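Local coordinates for periplasmic protein TorT (Vibrio parahaemolyticus, PDB 3O1I) that probably senses trimethylamine N-oxide in the periplasm and, as in related systems, works with the membrane sensor kinase TorS to pass the signal on, at residues K108-M118 with Y269-I277; S29-N37 with R254-R265. One frame throughout, in Å; residues are numbered along the deposited sequence.

Overall arrangement
From the N terminus, the chain first lays down 29-37, the end of helix 18-32 and the turn into strand 37-42, and then 108-118, which leaves edge strand 107-110 for the other lobe. After building that lobe it comes back along helix 249-263, and 254-265, its later turns and the two residues after it, close interaction 2 over 216 intervening residues. A few residues later 269-277 closes interaction 1 over 150 and heads away from this lobe again. The two loops therefore cross and do not nest. Interaction 2 joins the end of helix 18-32 and the turn after it to helix 249-263; interaction 1 pairs two connections between the lobes. Their centres lie about 16 Å apart, and Gln259 touches 269-277.

Interaction 1: K108-M118 with Y269-I277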
loop_
_atom_site.group_PDB
_atom_site.type_symbol
_atom_site.label_atom_id
_atom_site.label_comp_id
_atom_site.label_asym_id
_atom_site.label_seq_id
_atom_site.Cartn_x
_atom_site.Cartn_y
_atom_site.Cartn_z
ATOM N N LYS D 108 -1.812 41.765 -10.623
ATOM C CA LYS D 108 -1.099 42.811 -11.344
ATOM C C LYS D 108 -0.750 42.383 -12.765
ATOM O O LYS D 108 -0.526 43.220 -13.644
ATOM C CB LYS D 108 0.182 43.176 -10.585
ATOM C CG LYS D 108 -0.030 43.510 -9.106
ATOM C CD LYS D 108 -1.039 44.642 -8.909
ATOM C CE LYS D 108 -1.336 44.875 -7.432
ATOM N NZ LYS D 108 -2.493 45.792 -7.226
ATOM N N GLY D 109 -0.706 41.070 -12.973
ATOM C CA GLY D 109 -0.389 40.511 -14.277
ATOM C C GLY D 109 -0.794 39.046 -14.341
ATOM O O GLY D 109 -0.806 38.361 -13.316
ATOM N N GLU D 110 -1.129 38.556 -15.533
ATOM C CA GLU D 110 -1.539 37.165 -15.677
ATOM C C GLU D 110 -1.309 36.593 -17.061
ATOM O O GLU D 110 -1.734 37.172 -18.055
ATOM C CB GLU D 110 -3.018 37.006 -15.308
ATOM C CG GLU D 110 -3.902 38.140 -15.761
ATOM C CD GLU D 110 -5.337 37.707 -15.930
ATOM O OE1 GLU D 110 -5.636 37.062 -16.954
ATOM O OE2 GLU D 110 -6.166 37.996 -15.043
ATOM N N VAL D 111 -0.628 35.450 -17.111
ATOM C CA VAL D 111 -0.360 34.761 -18.362
ATOM C C VAL D 111 -1.382 33.637 -18.469
ATOM O O VAL D 111 -1.941 33.208 -17.465
ATOM C CB VAL D 111 1.086 34.187 -18.403
ATOM C CG1 VAL D 111 1.744 34.349 -17.060
ATOM C CG2 VAL D 111 1.077 32.719 -18.821
ATOM N N GLY D 112 -1.643 33.175 -19.684
ATOM C CA GLY D 112 -2.615 32.116 -19.854
ATOM C C GLY D 112 -3.163 32.043 -21.262
ATOM O O GLY D 112 -3.693 33.017 -21.795
ATOM N N VAL D 113 -3.044 30.868 -21.857
ATOM C CA VAL D 113 -3.511 30.628 -23.212
ATOM C C VAL D 113 -4.949 30.119 -23.274
ATOM O O VAL D 113 -5.263 29.085 -22.703
ATOM C CB VAL D 113 -2.607 29.598 -23.896
ATOM C CG1 VAL D 113 -3.143 29.259 -25.268
ATOM C CG2 VAL D 113 -1.187 30.135 -23.968
ATOM N N ASP D 114 -5.816 30.851 -23.968
ATOM C CA ASP D 114 -7.211 30.447 -24.135
ATOM C C ASP D 114 -7.184 29.102 -24.859
ATOM O O ASP D 114 -6.745 29.012 -26.008
ATOM C CB ASP D 114 -7.963 31.483 -24.983
ATOM C CG ASP D 114 -9.419 31.100 -25.233
ATOM O OD1 ASP D 114 -9.865 30.046 -24.728
ATOM O OD2 ASP D 114 -10.122 31.858 -25.940
ATOM N N TRP D 115 -7.652 28.053 -24.192
ATOM C CA TRP D 115 -7.630 26.728 -24.791
ATOM C C TRP D 115 -8.561 26.530 -25.975
ATOM O O TRP D 115 -8.405 25.568 -26.732
ATOM C CB TRP D 115 -7.867 25.675 -23.708
ATOM C CG TRP D 115 -6.657 25.554 -22.856
ATOM C CD1 TRP D 115 -6.200 26.473 -21.962
ATOM C CD2 TRP D 115 -5.649 24.545 -22.944
ATOM N NE1 TRP D 115 -4.963 26.111 -21.499
ATOM C CE2 TRP D 115 -4.599 24.930 -22.085
ATOM C CE3 TRP D 115 -5.526 23.359 -23.672
ATOM C CZ2 TRP D 115 -3.438 24.171 -21.931
ATOM C CZ3 TRP D 115 -4.373 22.603 -23.522
ATOM C CH2 TRP D 115 -3.341 23.014 -22.657
ATOM N N TYR D 116 -9.512 27.448 -26.139
ATOM C CA TYR D 116 -10.459 27.408 -27.253
ATOM C C TYR D 116 -9.682 27.221 -28.548
ATOM O O TYR D 116 -10.077 26.450 -29.419
ATOM C CB TYR D 116 -11.227 28.729 -27.326
ATOM C CG TYR D 116 -12.148 28.871 -28.518
ATOM C CD1 TYR D 116 -13.501 28.563 -28.413
ATOM C CD2 TYR D 116 -11.668 29.334 -29.752
ATOM C CE1 TYR D 116 -14.357 28.712 -29.499
ATOM C CE2 TYR D 116 -12.516 29.482 -30.847
ATOM C CZ TYR D 116 -13.859 29.171 -30.706
ATOM O OH TYR D 116 -14.723 29.325 -31.758
ATOM N N TRP D 117 -8.569 27.938 -28.657
ATOM C CA TRP D 117 -7.722 27.887 -29.841
ATOM C C TRP D 117 -6.797 26.676 -29.874
ATOM O O TRP D 117 -5.946 26.558 -30.753
ATOM C CB TRP D 117 -6.917 29.196 -29.972
ATOM C CG TRP D 117 -7.815 30.394 -30.104
ATOM C CD1 TRP D 117 -8.255 31.211 -29.097
ATOM C CD2 TRP D 117 -8.509 30.806 -31.284
ATOM N NE1 TRP D 117 -9.190 32.098 -29.576
ATOM C CE2 TRP D 117 -9.367 31.870 -30.916
ATOM C CE3 TRP D 117 -8.499 30.374 -32.615
ATOM C CZ2 TRP D 117 -10.205 32.507 -31.833
ATOM C CZ3 TRP D 117 -9.330 31.004 -33.525
ATOM C CH2 TRP D 117 -10.173 32.061 -33.130
ATOM N N MET D 118 -6.952 25.787 -28.901
ATOM C CA MET D 118 -6.158 24.565 -28.865
ATOM C C MET D 118 -7.067 23.501 -29.495
ATOM O O MET D 118 -6.635 22.676 -30.303
ATOM C CB MET D 118 -5.810 24.203 -27.425
ATOM C CG MET D 118 -4.878 25.182 -26.743
ATOM S SD MET D 118 -3.157 24.948 -27.220
ATOM C CE MET D 118 -2.844 23.267 -26.679
ATOM N N TYR D 269 5.677 45.396 -18.632
ATOM C CA TYR D 269 5.393 43.976 -18.812
ATOM C C TYR D 269 3.962 43.869 -19.333
ATOM O O TYR D 269 3.125 44.716 -19.018
ATOM C CB TYR D 269 5.538 43.228 -17.474
ATOM C CG TYR D 269 4.476 43.553 -16.435
ATOM C CD1 TYR D 269 3.186 43.019 -16.532
ATOM C CD2 TYR D 269 4.756 44.400 -15.360
ATOM C CE1 TYR D 269 2.206 43.319 -15.588
ATOM C CE2 TYR D 269 3.783 44.707 -14.411
ATOM C CZ TYR D 269 2.510 44.165 -14.532
ATOM O OH TYR D 269 1.543 44.473 -13.601
ATOM N N GLU D 270 3.672 42.850 -20.135
ATOM C CA GLU D 270 2.320 42.703 -20.657
ATOM C C GLU D 270 1.395 42.272 -19.532
ATOM O O GLU D 270 1.619 41.245 -18.898
ATOM C CB GLU D 270 2.284 41.675 -21.790
ATOM C CG GLU D 270 0.887 41.427 -22.352
ATOM C CD GLU D 270 0.184 42.706 -22.802
ATOM O OE1 GLU D 270 0.603 43.302 -23.823
ATOM O OE2 GLU D 270 -0.792 43.114 -22.131
ATOM N N LYS D 271 0.362 43.070 -19.277
ATOM C CA LYS D 271 -0.590 42.762 -18.221
ATOM C C LYS D 271 -1.219 41.390 -18.426
ATOM O O LYS D 271 -1.106 40.514 -17.574
ATOM C CB LYS D 271 -1.692 43.821 -18.165
ATOM C CG LYS D 271 -2.746 43.556 -17.096
ATOM C CD LYS D 271 -3.953 44.471 -17.251
ATOM C CE LYS D 271 -3.578 45.932 -17.056
ATOM N NZ LYS D 271 -4.744 46.844 -17.241
ATOM N N GLN D 272 -1.891 41.203 -19.556
ATOM C CA GLN D 272 -2.525 39.925 -19.846
ATOM C C GLN D 272 -1.809 39.249 -21.011
ATOM O O GLN D 272 -2.256 39.324 -22.155
ATOM C CB GLN D 272 -3.999 40.128 -20.189
ATOM C CG GLN D 272 -4.747 41.016 -19.222
ATOM C CD GLN D 272 -6.243 41.011 -19.471
ATOM O OE1 GLN D 272 -6.703 40.697 -20.571
ATOM N NE2 GLN D 272 -7.011 41.369 -18.450
ATOM N N ALA D 273 -0.691 38.596 -20.712
ATOM C CA ALA D 273 0.094 37.910 -21.729
ATOM C C ALA D 273 -0.364 36.467 -21.988
ATOM O O ALA D 273 -1.055 35.853 -21.169
ATOM C CB ALA D 273 1.554 37.938 -21.344
ATOM N N SER D 274 0.041 35.939 -23.141
ATOM C CA SER D 274 -0.320 34.592 -23.574
ATOM C C SER D 274 0.420 34.253 -24.865
ATOM O O SER D 274 0.159 34.850 -25.899
ATOM C CB SER D 274 -1.837 34.515 -23.807
ATOM O OG SER D 274 -2.300 35.568 -24.642
ATOM N N PRO D 275 1.342 33.277 -24.825
ATOM C CA PRO D 275 2.087 32.912 -26.034
ATOM C C PRO D 275 1.153 32.538 -27.177
ATOM O O PRO D 275 -0.067 32.403 -26.995
ATOM C CB PRO D 275 2.933 31.720 -25.583
ATOM C CG PRO D 275 3.048 31.905 -24.112
ATOM C CD PRO D 275 1.644 32.328 -23.746
ATOM N N ILE D 276 1.731 32.369 -28.358
ATOM C CA ILE D 276 0.939 32.024 -29.523
ATOM C C ILE D 276 1.030 30.534 -29.800
ATOM O O ILE D 276 2.124 29.976 -29.926
ATOM C CB ILE D 276 1.404 32.823 -30.774
ATOM C CG1 ILE D 276 0.632 32.348 -32.013
ATOM C CG2 ILE D 276 2.917 32.688 -30.941
ATOM C CD1 ILE D 276 0.892 33.158 -33.270
ATOM N N ILE D 277 -0.137 29.905 -29.890
ATOM C CA ILE D 277 -0.248 28.471 -30.141
ATOM C C ILE D 277 0.302 28.095 -31.517
ATOM O O ILE D 277 -0.083 28.679 -32.527
ATOM C CB ILE D 277 -1.724 28.037 -30.021
ATOM C CG1 ILE D 277 -2.202 28.268 -28.586
ATOM C CG2 ILE D 277 -1.886 26.585 -30.427
ATOM C CD1 ILE D 277 -3.676 28.532 -28.482
#
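Tyr269 presents the edge of its ring to strand 107-110: Lys108 O lies there, in the ring plane, and accepts a hydrogen bond from Tyr269 OH whose modelled length of 2.4 Å is too short to be taken literally. At the far end of the contact, Trp117 has Tyr116 CD2 over one face, offset toward the rim, while its CB reaches Ile277 CD1 at 3.6 Å. Trp115 carries Met118 CG 3.5 Å above its plane, also off-centre, and Arg148 meets the same indole in a cation-pi contact. Between these ends the two backbones run side by side in the same direction, Gly109 next to Lys271 and Gly112 next to Ser274. Such paired crossings between lobes form the hinge of type I periplasmic binding proteins, the family fold here. The main backbone tie is Glu110 N to Lys271 O, 2.8 Å long, straight at the hydrogen (168°) and almost collinear with the carbonyl. Gln259 adds a weak second bond to Lys271 O. Further on, Gly112 N reaches Ala273 O only weakly. Past it the contact turns apolar. With CG1 anti to its carbonyl carbon (chi1 -64°), Ile277 sends CD1 against Val113 CG1 and leaves Ile277 CG1 3.7 Å from Met118 SD. The other Val113 branch, CG2, rests on Pro275 CD at 3.6 Å.

Interaction 2: S29-N37 with R254-R265; sequences SEAEKQGVN and RLSVMQAAHYLR
Glu30 and Arg254 cross at about a right angle, joining the end of helix 18-32 and the turn after it to helix 249-263 on the N-terminal lobe of this type I periplasmic binding fold. The carboxylate and guanidinium planes stand 88° apart. Glu30 OE1 lies at the guanidinium edge, in its plane, but 3.8 Å from Arg254 NH1, a long salt bridge. Contact between the aliphatic parts is closer, with Glu30 CB 3.5 Å from Arg254 CG. CG of Glu30 is swung away from its own backbone N (chi1 -173°), which brings it near Arg254 O and beside Val257 CB at 3.7 Å. Lys33 approaches the same arginine obliquely, its NZ 3.5 Å from Arg254 NH1; the nearby Glu30 carboxylate may soften the repulsion. Gln34, extended beyond CG, lies against the helix near Met258 and Ala261, though the placement of its amide atoms is doubtful. Val36 CG1 touches Ala261 CB at 4.0 Å. Arg265 reaches back from beyond the helix end, with its NE in a salt bridge to Glu6. Val36 CG1 sits at the edge of that guanidinium, in plane, and NH2 of Arg265 donates a weak, strongly bent bond (118°) to Gln34 O at 2.8 Å.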
loop_
_atom_site.group_PDB
_atom_site.type_symbol
_atom_site.label_atom_id
_atom_site.label_comp_id
_atom_site.label_asym_id
_atom_site.label_seq_id
_atom_site.Cartn_x
_atom_site.Cartn_y
_atom_site.Cartn_z
ATOM N N SER D 29 14.449 28.604 -15.381
ATOM C CA SER D 29 15.415 29.199 -16.293
ATOM C C SER D 29 15.256 30.712 -16.425
ATOM O O SER D 29 16.240 31.425 -16.611
ATOM C CB SER D 29 15.297 28.541 -17.664
ATOM O OG SER D 29 15.424 27.136 -17.543
ATOM N N GLU D 30 14.022 31.197 -16.329
ATOM C CA GLU D 30 13.748 32.629 -16.439
ATOM C C GLU D 30 13.957 33.334 -15.095
ATOM O O GLU D 30 13.664 34.520 -14.946
ATOM C CB GLU D 30 12.312 32.862 -16.928
ATOM C CG GLU D 30 11.979 34.317 -17.232
ATOM C CD GLU D 30 12.805 34.877 -18.378
ATOM O OE1 GLU D 30 14.048 34.753 -18.338
ATOM O OE2 GLU D 30 12.212 35.448 -19.317
ATOM N N ALA D 31 14.467 32.589 -14.121
ATOM C CA ALA D 31 14.730 33.127 -12.791
ATOM C C ALA D 31 16.226 33.379 -12.617
ATOM O O ALA D 31 16.627 34.264 -11.862
ATOM C CB ALA D 31 14.227 32.160 -11.723
ATOM N N GLU D 32 17.053 32.595 -13.306
ATOM C CA GLU D 32 18.496 32.778 -13.222
ATOM C C GLU D 32 18.894 33.750 -14.331
ATOM O O GLU D 32 20.012 34.263 -14.354
ATOM C CB GLU D 32 19.218 31.439 -13.391
ATOM C CG GLU D 32 18.975 30.768 -14.728
ATOM C CD GLU D 32 19.755 31.408 -15.866
ATOM O OE1 GLU D 32 19.424 31.126 -17.036
ATOM O OE2 GLU D 32 20.701 32.180 -15.594
ATOM N N LYS D 33 17.964 33.996 -15.249
ATOM C CA LYS D 33 18.202 34.910 -16.362
ATOM C C LYS D 33 17.745 36.313 -15.978
ATOM O O LYS D 33 17.949 37.272 -16.722
ATOM C CB LYS D 33 17.456 34.438 -17.612
ATOM C CG LYS D 33 17.824 35.188 -18.882
ATOM C CD LYS D 33 17.224 34.515 -20.106
ATOM C CE LYS D 33 17.771 33.099 -20.290
ATOM N NZ LYS D 33 17.172 32.399 -21.465
ATOM N N GLN D 34 17.109 36.416 -14.815
ATOM C CA GLN D 34 16.650 37.695 -14.285
ATOM C C GLN D 34 17.180 37.819 -12.858
ATOM O O GLN D 34 16.804 38.725 -12.114
ATOM C CB GLN D 34 15.122 37.788 -14.291
ATOM C CG GLN D 34 14.522 38.061 -15.660
ATOM C CD GLN D 34 13.115 38.622 -15.576
ATOM O OE1 GLN D 34 12.879 39.634 -14.914
ATOM N NE2 GLN D 34 12.173 37.973 -16.252
ATOM N N GLY D 35 18.059 36.882 -12.500
ATOM C CA GLY D 35 18.685 36.849 -11.188
ATOM C C GLY D 35 17.791 36.982 -9.968
ATOM O O GLY D 35 18.280 37.322 -8.889
ATOM N N VAL D 36 16.497 36.708 -10.119
ATOM C CA VAL D 36 15.564 36.820 -9.000
ATOM C C VAL D 36 15.687 35.673 -8.002
ATOM O O VAL D 36 16.480 34.745 -8.180
ATOM C CB VAL D 36 14.088 36.888 -9.478
ATOM C CG1 VAL D 36 13.922 37.987 -10.518
ATOM C CG2 VAL D 36 13.653 35.544 -10.028
ATOM N N ASN D 37 14.888 35.765 -6.944
ATOM C CA ASN D 37 14.851 34.774 -5.877
ATOM C C ASN D 37 13.496 34.070 -5.932
ATOM O O ASN D 37 12.508 34.520 -5.347
ATOM C CB ASN D 37 15.053 35.473 -4.530
ATOM C CG ASN D 37 14.769 34.574 -3.358
ATOM O OD1 ASN D 37 15.342 33.493 -3.236
ATOM N ND2 ASN D 37 13.882 35.021 -2.477
ATOM N N ARG D 254 8.325 31.297 -18.274
ATOM C CA ARG D 254 9.186 32.476 -18.356
ATOM C C ARG D 254 8.325 33.728 -18.288
ATOM O O ARG D 254 8.637 34.677 -17.577
ATOM C CB ARG D 254 9.975 32.465 -19.666
ATOM C CG ARG D 254 11.007 31.350 -19.790
ATOM C CD ARG D 254 11.529 31.240 -21.228
ATOM N NE ARG D 254 12.573 30.227 -21.392
ATOM C CZ ARG D 254 13.790 30.316 -20.862
ATOM N NH1 ARG D 254 14.123 31.376 -20.131
ATOM N NH2 ARG D 254 14.682 29.351 -21.066
ATOM N N LEU D 255 7.227 33.714 -19.026
ATOM C CA LEU D 255 6.318 34.841 -19.043
ATOM C C LEU D 255 5.904 35.295 -17.635
ATOM O O LEU D 255 6.011 36.482 -17.313
ATOM C CB LEU D 255 5.093 34.487 -19.895
ATOM C CG LEU D 255 3.876 35.418 -19.953
ATOM C CD1 LEU D 255 4.305 36.877 -19.921
ATOM C CD2 LEU D 255 3.073 35.099 -21.219
ATOM N N SER D 256 5.451 34.361 -16.797
ATOM C CA SER D 256 5.030 34.689 -15.431
ATOM C C SER D 256 6.170 35.242 -14.587
ATOM O O SER D 256 5.982 36.199 -13.843
ATOM C CB SER D 256 4.433 33.464 -14.742
ATOM O OG SER D 256 3.034 33.616 -14.576
ATOM N N VAL D 257 7.347 34.635 -14.689
ATOM C CA VAL D 257 8.500 35.119 -13.940
ATOM C C VAL D 257 8.731 36.583 -14.304
ATOM O O VAL D 257 8.757 37.459 -13.438
ATOM C CB VAL D 257 9.774 34.350 -14.301
ATOM C CG1 VAL D 257 10.989 35.068 -13.745
ATOM C CG2 VAL D 257 9.701 32.946 -13.759
ATOM N N MET D 258 8.902 36.831 -15.600
ATOM C CA MET D 258 9.139 38.170 -16.106
ATOM C C MET D 258 8.075 39.130 -15.610
ATOM O O MET D 258 8.392 40.181 -15.069
ATOM C CB MET D 258 9.145 38.159 -17.633
ATOM C CG MET D 258 9.293 39.535 -18.257
ATOM S SD MET D 258 8.166 39.748 -19.637
ATOM C CE MET D 258 6.621 40.240 -18.774
ATOM N N GLN D 259 6.810 38.770 -15.800
ATOM C CA GLN D 259 5.710 39.626 -15.358
ATOM C C GLN D 259 5.923 40.182 -13.945
ATOM O O GLN D 259 5.878 41.394 -13.742
ATOM C CB GLN D 259 4.375 38.873 -15.397
ATOM C CG GLN D 259 3.864 38.514 -16.776
ATOM C CD GLN D 259 2.360 38.328 -16.777
ATOM O OE1 GLN D 259 1.810 37.636 -15.923
ATOM N NE2 GLN D 259 1.684 38.950 -17.736
ATOM N N ALA D 260 6.151 39.301 -12.974
ATOM C CA ALA D 260 6.351 39.739 -11.600
ATOM C C ALA D 260 7.688 40.445 -11.416
ATOM O O ALA D 260 7.771 41.436 -10.696
ATOM C CB ALA D 260 6.244 38.556 -10.650
ATOM N N ALA D 261 8.732 39.945 -12.069
ATOM C CA ALA D 261 10.052 40.559 -11.947
ATOM C C ALA D 261 10.067 41.997 -12.484
ATOM O O ALA D 261 10.890 42.817 -12.073
ATOM C CB ALA D 261 11.088 39.713 -12.675
ATOM N N HIS D 262 9.148 42.293 -13.400
ATOM C CA HIS D 262 9.030 43.622 -13.999
ATOM C C HIS D 262 8.183 44.531 -13.119
ATOM O O HIS D 262 8.544 45.674 -12.867
ATOM C CB HIS D 262 8.408 43.514 -15.394
ATOM C CG HIS D 262 9.414 43.345 -16.491
ATOM N ND1 HIS D 262 10.554 42.582 -16.350
ATOM C CD2 HIS D 262 9.447 43.838 -17.752
ATOM C CE1 HIS D 262 11.246 42.614 -17.475
ATOM N NE2 HIS D 262 10.596 43.370 -18.342
ATOM N N TYR D 263 7.048 44.020 -12.655
ATOM C CA TYR D 263 6.174 44.793 -11.784
ATOM C C TYR D 263 6.918 45.128 -10.495
ATOM O O TYR D 263 6.503 46.004 -9.740
ATOM C CB TYR D 263 4.920 43.992 -11.454
ATOM C CG TYR D 263 4.055 44.621 -10.398
ATOM C CD1 TYR D 263 3.050 45.519 -10.733
ATOM C CD2 TYR D 263 4.241 44.314 -9.057
ATOM C CE1 TYR D 263 2.247 46.095 -9.753
ATOM C CE2 TYR D 263 3.446 44.885 -8.066
ATOM C CZ TYR D 263 2.450 45.772 -8.422
ATOM O OH TYR D 263 1.653 46.321 -7.447
ATOM N N LEU D 264 8.016 44.425 -10.240
ATOM C CA LEU D 264 8.795 44.673 -9.036
ATOM C C LEU D 264 10.072 45.466 -9.309
ATOM O O LEU D 264 10.941 45.583 -8.445
ATOM C CB LEU D 264 9.136 43.356 -8.325
ATOM C CG LEU D 264 7.993 42.545 -7.690
ATOM C CD1 LEU D 264 8.606 41.416 -6.861
ATOM C CD2 LEU D 264 7.109 43.430 -6.807
ATOM N N ARG D 265 10.185 46.004 -10.514
ATOM C CA ARG D 265 11.331 46.823 -10.884
ATOM C C ARG D 265 10.773 47.947 -11.755
ATOM O O ARG D 265 11.510 48.694 -12.402
ATOM C CB ARG D 265 12.365 46.003 -11.660
ATOM C CG ARG D 265 12.886 44.786 -10.915
ATOM C CD ARG D 265 14.228 44.339 -11.474
ATOM N NE ARG D 265 14.501 42.936 -11.183
ATOM C CZ ARG D 265 15.689 42.353 -11.328
ATOM N NH1 ARG D 265 16.729 43.051 -11.761
ATOM N NH2 ARG D 265 15.834 41.067 -11.042
#